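Local coordinates for radical SAM domain protein (Methanothrix thermoacetophila, PDB 6Y1X), which probably acts as the radical SAM carbide synthase NifB, an iron-sulfur enzyme that helps build the iron-molybdenum cofactor of nitrogenase, at residues N142-P147 with K194-N199; T162-A167 with K215-L220. All coordinates share one frame; numbering follows the deposited sequence.

Contact 1. Residues N142-P147 with K194-N199; sequences NGLLLP and KILLDN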
# COMPACT_ATOMS: atom_id res chain seq x y z
N ASN A 142 4.59 -1.98 1.89
CA ASN A 142 5.59 -2.07 0.84
C ASN A 142 5.89 -3.52 0.47
O ASN A 142 6.63 -3.77 -0.49
CB ASN A 142 6.87 -1.32 1.24
CG ASN A 142 7.53 -1.87 2.50
OD1 ASN A 142 7.53 -3.07 2.76
ND2 ASN A 142 8.09 -0.97 3.30
N GLY A 143 5.34 -4.49 1.22
CA GLY A 143 5.41 -5.88 0.85
C GLY A 143 6.56 -6.65 1.46
O GLY A 143 6.56 -7.89 1.39
N LEU A 144 7.56 -5.97 2.03
CA LEU A 144 8.74 -6.68 2.52
C LEU A 144 8.38 -7.70 3.59
O LEU A 144 8.89 -8.83 3.58
CB LEU A 144 9.77 -5.69 3.06
CG LEU A 144 11.05 -6.36 3.58
CD1 LEU A 144 11.80 -7.12 2.49
CD2 LEU A 144 11.96 -5.31 4.22
N LEU A 145 7.49 -7.35 4.52
CA LEU A 145 7.11 -8.26 5.59
C LEU A 145 5.81 -8.98 5.32
O LEU A 145 5.29 -9.66 6.21
CB LEU A 145 7.04 -7.52 6.93
CG LEU A 145 8.39 -7.16 7.55
CD1 LEU A 145 8.21 -6.29 8.79
CD2 LEU A 145 9.16 -8.43 7.89
N LEU A 146 5.25 -8.86 4.11
CA LEU A 146 3.97 -9.50 3.82
C LEU A 146 4.05 -11.02 3.95
O LEU A 146 3.13 -11.61 4.56
CB LEU A 146 3.48 -9.08 2.43
CG LEU A 146 2.06 -9.54 2.08
CD1 LEU A 146 1.10 -9.18 3.19
CD2 LEU A 146 1.60 -8.96 0.76
N PRO A 147 5.07 -11.72 3.44
CA PRO A 147 5.11 -13.17 3.67
C PRO A 147 5.15 -13.54 5.14
O PRO A 147 4.52 -14.52 5.54
CB PRO A 147 6.40 -13.61 2.96
CG PRO A 147 6.73 -12.54 2.02
CD PRO A 147 6.17 -11.26 2.57
N LYS A 194 16.56 -7.41 -4.65
CA LYS A 194 16.15 -8.80 -4.83
C LYS A 194 15.42 -9.33 -3.61
O LYS A 194 14.46 -10.10 -3.73
CB LYS A 194 17.36 -9.68 -5.15
CG LYS A 194 17.96 -9.47 -6.53
CD LYS A 194 19.20 -10.32 -6.71
CE LYS A 194 19.34 -10.84 -8.13
NZ LYS A 194 18.22 -11.76 -8.48
N ILE A 195 15.88 -8.96 -2.41
CA ILE A 195 15.19 -9.40 -1.21
C ILE A 195 13.79 -8.82 -1.16
O ILE A 195 12.81 -9.53 -0.86
CB ILE A 195 15.99 -9.01 0.05
CG1 ILE A 195 17.24 -9.89 0.20
CG2 ILE A 195 15.10 -9.06 1.29
CD1 ILE A 195 18.27 -9.32 1.15
N LEU A 196 13.66 -7.54 -1.49
CA LEU A 196 12.36 -6.90 -1.47
C LEU A 196 11.41 -7.55 -2.47
O LEU A 196 10.30 -7.95 -2.12
CB LEU A 196 12.50 -5.40 -1.77
CG LEU A 196 11.19 -4.61 -1.87
CD1 LEU A 196 10.43 -4.63 -0.56
CD2 LEU A 196 11.46 -3.18 -2.32
N LEU A 197 11.87 -7.71 -3.72
CA LEU A 197 10.98 -8.22 -4.76
C LEU A 197 10.53 -9.65 -4.49
O LEU A 197 9.36 -9.99 -4.70
CB LEU A 197 11.69 -8.17 -6.11
CG LEU A 197 10.94 -8.77 -7.30
CD1 LEU A 197 9.58 -8.11 -7.47
CD2 LEU A 197 11.76 -8.72 -8.58
N ASP A 198 11.45 -10.51 -4.07
CA ASP A 198 11.07 -11.89 -3.76
C ASP A 198 10.01 -11.94 -2.66
O ASP A 198 9.07 -12.74 -2.74
CB ASP A 198 12.31 -12.71 -3.41
CG ASP A 198 13.09 -13.11 -4.67
OD1 ASP A 198 13.83 -12.26 -5.21
OD2 ASP A 198 12.95 -14.26 -5.13
N ASN A 199 10.13 -11.09 -1.64
CA ASN A 199 9.14 -11.06 -0.57
C ASN A 199 7.81 -10.48 -1.05
O ASN A 199 6.75 -11.00 -0.70
CB ASN A 199 9.67 -10.27 0.62
CG ASN A 199 10.53 -11.11 1.55
OD1 ASN A 199 10.93 -12.22 1.21
ND2 ASN A 199 10.82 -10.58 2.73
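N199 turns its CG away from its own carbonyl carbon (chi1 -84°), which carries the amide across to L144, while L144 sets its CG anti to the backbone N (chi1 -179°) and slides CD1 beside the same amide. The result is one polar bond with hydrocarbon on either side of the amide: N199 ND2 donates to L144 O at 2.7 Å, in the carbonyl plane but bent at the hydrogen (140°), and L144 CD1 lies 3.6 Å from that ND2. On the far side of the amide, the ring of P147 rests against the helix backbone, with CG 3.1 Å from N199 O. Further back along helix 189-209, L196 CD1 meets L144 CB at 3.8 Å, and I195 CG2 touches L144 CD1. Together the contacts join helix 189-209 to the turn that leads from strand 136-141 into helix 146-156. Within that turn, N142 OD1 accepts from L144 N at 3.0 Å, in plane and nearly straight, closing an Asx turn; a type I beta turn from G143 to L146 follows. N142 ND2 donates to N60 OD1, and the N142 side chain borders an iron-sulfur cluster. Q200, the next residue on helix 189-209, donates through NE2 to N142 O.

Contact 2. Residues T162-A167 with K215-L220; sequences TVTLNA and KVNTVL. With SF4 (iron/sulfur cluster), chain C.
Two neighbouring parallel strands of the central six-stranded sheet, 160-164 and 213-220, pair here by backbone hydrogen bonds that side chains continue past the end of strand 160-164. V163 N donates to K215 O and N217 N to V163 O. Beyond T164 the chain leaves the strand, though L165 N still donates to N217 O at 2.8 Å. Side chains then take over: T218 OG1, also bonded to H244, gives its proton to L165 O at 2.9 Å, while V219 N donates to N166 OD1 at 2.9 Å, almost straight at the hydrogen (171°) though tilted from the amide carbonyl plane. On the face that carries V163 and V216, V216 CG1 packs against L165 CB at 3.8 Å. On the other, the T162 side chain crosses that of N217 at about a right angle, its CG2 over the amide, nearest ND2. T162 OG1 stands 3.3 Å from S3 of the iron-sulfur cluster. In one of its two modelled conformers, which makes the detail tentative, K215 runs beside T162 and bends at its end (chi4 -72°); NZ then donates to T162 OG1 at 3.0 Å and to N217 OD1, which N245 also grips, and lies 3.7 Å from S3. The strands thus line a cluster pocket, as in the partial barrel of radical SAM enzymes.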
# COMPACT_ATOMS: atom_id res chain seq x y z
N THR A 162 -3.17 -3.56 0.21
CA THR A 162 -2.50 -2.81 -0.84
C THR A 162 -1.01 -3.04 -0.72
O THR A 162 -0.43 -2.85 0.36
CB THR A 162 -2.81 -1.32 -0.73
OG1 THR A 162 -4.17 -1.08 -1.13
CG2 THR A 162 -1.88 -0.51 -1.63
N VAL A 163 -0.38 -3.44 -1.82
CA VAL A 163 1.07 -3.59 -1.87
C VAL A 163 1.58 -2.58 -2.88
O VAL A 163 1.05 -2.49 -3.99
CB VAL A 163 1.48 -5.02 -2.28
CG1 VAL A 163 2.99 -5.14 -2.35
CG2 VAL A 163 0.87 -6.05 -1.33
N THR A 164 2.61 -1.83 -2.51
CA THR A 164 3.25 -0.93 -3.46
C THR A 164 4.37 -1.69 -4.15
O THR A 164 5.37 -2.05 -3.52
CB THR A 164 3.75 0.34 -2.78
OG1 THR A 164 2.62 1.09 -2.32
CG2 THR A 164 4.51 1.21 -3.79
N LEU A 165 4.21 -1.92 -5.45
CA LEU A 165 5.13 -2.71 -6.25
C LEU A 165 5.60 -1.84 -7.40
O LEU A 165 4.83 -1.55 -8.33
CB LEU A 165 4.47 -3.99 -6.76
CG LEU A 165 5.32 -4.97 -7.56
CD1 LEU A 165 6.48 -5.47 -6.73
CD2 LEU A 165 4.47 -6.12 -8.03
N ASN A 166 6.85 -1.38 -7.32
CA ASN A 166 7.36 -0.41 -8.28
C ASN A 166 8.24 -1.06 -9.34
O ASN A 166 8.66 -0.37 -10.27
CB ASN A 166 8.15 0.68 -7.55
CG ASN A 166 7.26 1.58 -6.73
OD1 ASN A 166 6.12 1.84 -7.10
ND2 ASN A 166 7.78 2.05 -5.60
N ALA A 167 8.55 -2.34 -9.19
CA ALA A 167 9.39 -3.06 -10.14
C ALA A 167 9.19 -4.56 -9.94
O ALA A 167 9.02 -5.02 -8.81
CB ALA A 167 10.87 -2.70 -9.96
N LYS A 215 -4.82 -4.96 -3.97
CA LYS A 215 -4.58 -3.81 -4.83
C LYS A 215 -3.08 -3.55 -4.90
O LYS A 215 -2.39 -3.62 -3.88
CB LYS A 215 -5.33 -2.58 -4.29
CG LYS A 215 -4.84 -1.23 -4.78
CD LYS A 215 -5.87 -0.16 -4.44
CE LYS A 215 -5.24 1.21 -4.25
NZ LYS A 215 -4.47 1.29 -2.97
N VAL A 216 -2.58 -3.26 -6.09
CA VAL A 216 -1.16 -2.95 -6.25
C VAL A 216 -1.04 -1.50 -6.67
O VAL A 216 -1.66 -1.07 -7.65
CB VAL A 216 -0.49 -3.89 -7.26
CG1 VAL A 216 0.86 -3.32 -7.69
CG2 VAL A 216 -0.32 -5.26 -6.64
N ASN A 217 -0.28 -0.73 -5.89
CA ASN A 217 0.12 0.62 -6.28
C ASN A 217 1.44 0.56 -7.04
O ASN A 217 2.33 -0.22 -6.68
CB ASN A 217 0.31 1.51 -5.06
CG ASN A 217 -0.98 1.79 -4.32
OD1 ASN A 217 -2.08 1.64 -4.85
ND2 ASN A 217 -0.85 2.23 -3.07
N THR A 218 1.57 1.40 -8.05
CA THR A 218 2.86 1.60 -8.71
C THR A 218 3.09 3.10 -8.86
O THR A 218 2.24 3.81 -9.41
CB THR A 218 2.92 0.93 -10.09
OG1 THR A 218 2.74 -0.48 -9.95
CG2 THR A 218 4.26 1.22 -10.77
N VAL A 219 4.23 3.57 -8.35
CA VAL A 219 4.63 4.96 -8.53
C VAL A 219 5.26 5.06 -9.91
O VAL A 219 6.23 4.35 -10.21
CB VAL A 219 5.61 5.42 -7.44
CG1 VAL A 219 5.96 6.89 -7.63
CG2 VAL A 219 5.01 5.19 -6.07
N LEU A 220 4.70 5.91 -10.76
CA LEU A 220 5.19 6.07 -12.12
C LEU A 220 6.36 7.04 -12.11
O LEU A 220 6.17 8.25 -11.94
CB LEU A 220 4.06 6.54 -13.03
CG LEU A 220 4.32 6.54 -14.53
CD1 LEU A 220 4.55 5.12 -15.03
CD2 LEU A 220 3.14 7.18 -15.23
FE1 SF4 C . -5.05 2.15 0.82
FE2 SF4 C . -7.70 2.74 0.70
FE3 SF4 C . -6.27 3.28 2.94
FE4 SF4 C . -6.86 0.67 2.27
S1 SF4 C . -8.36 2.31 2.86
S2 SF4 C . -4.83 1.48 3.01
S3 SF4 C . -6.71 0.79 -0.02
S4 SF4 C . -5.98 4.25 0.88

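In the fold
The two contacts lie about 12 Å apart, centre to centre, and alternate along the chain: 142-147, 162-167, 194-199, 215-220. Each half of contact 1 thus precedes a half of contact 2, since helix 146-156 leads into strand 160-164 and helix 189-209 into strand 213-220, as befits the repeated strand-helix order of this barrel-like fold. They also touch directly. L146 CD2 packs on V163 CG2 at 3.7 Å, and L197 CD1 meets L165 CD1 at 4.1 Å, fastening the outer helices to the sheet. Different clusters adjoin them: N142 of contact 1 borders the one held by C59, C63, C66 and C72, whereas T162 and K215 of contact 2 border the one bound by C39, H52, E75 and C138.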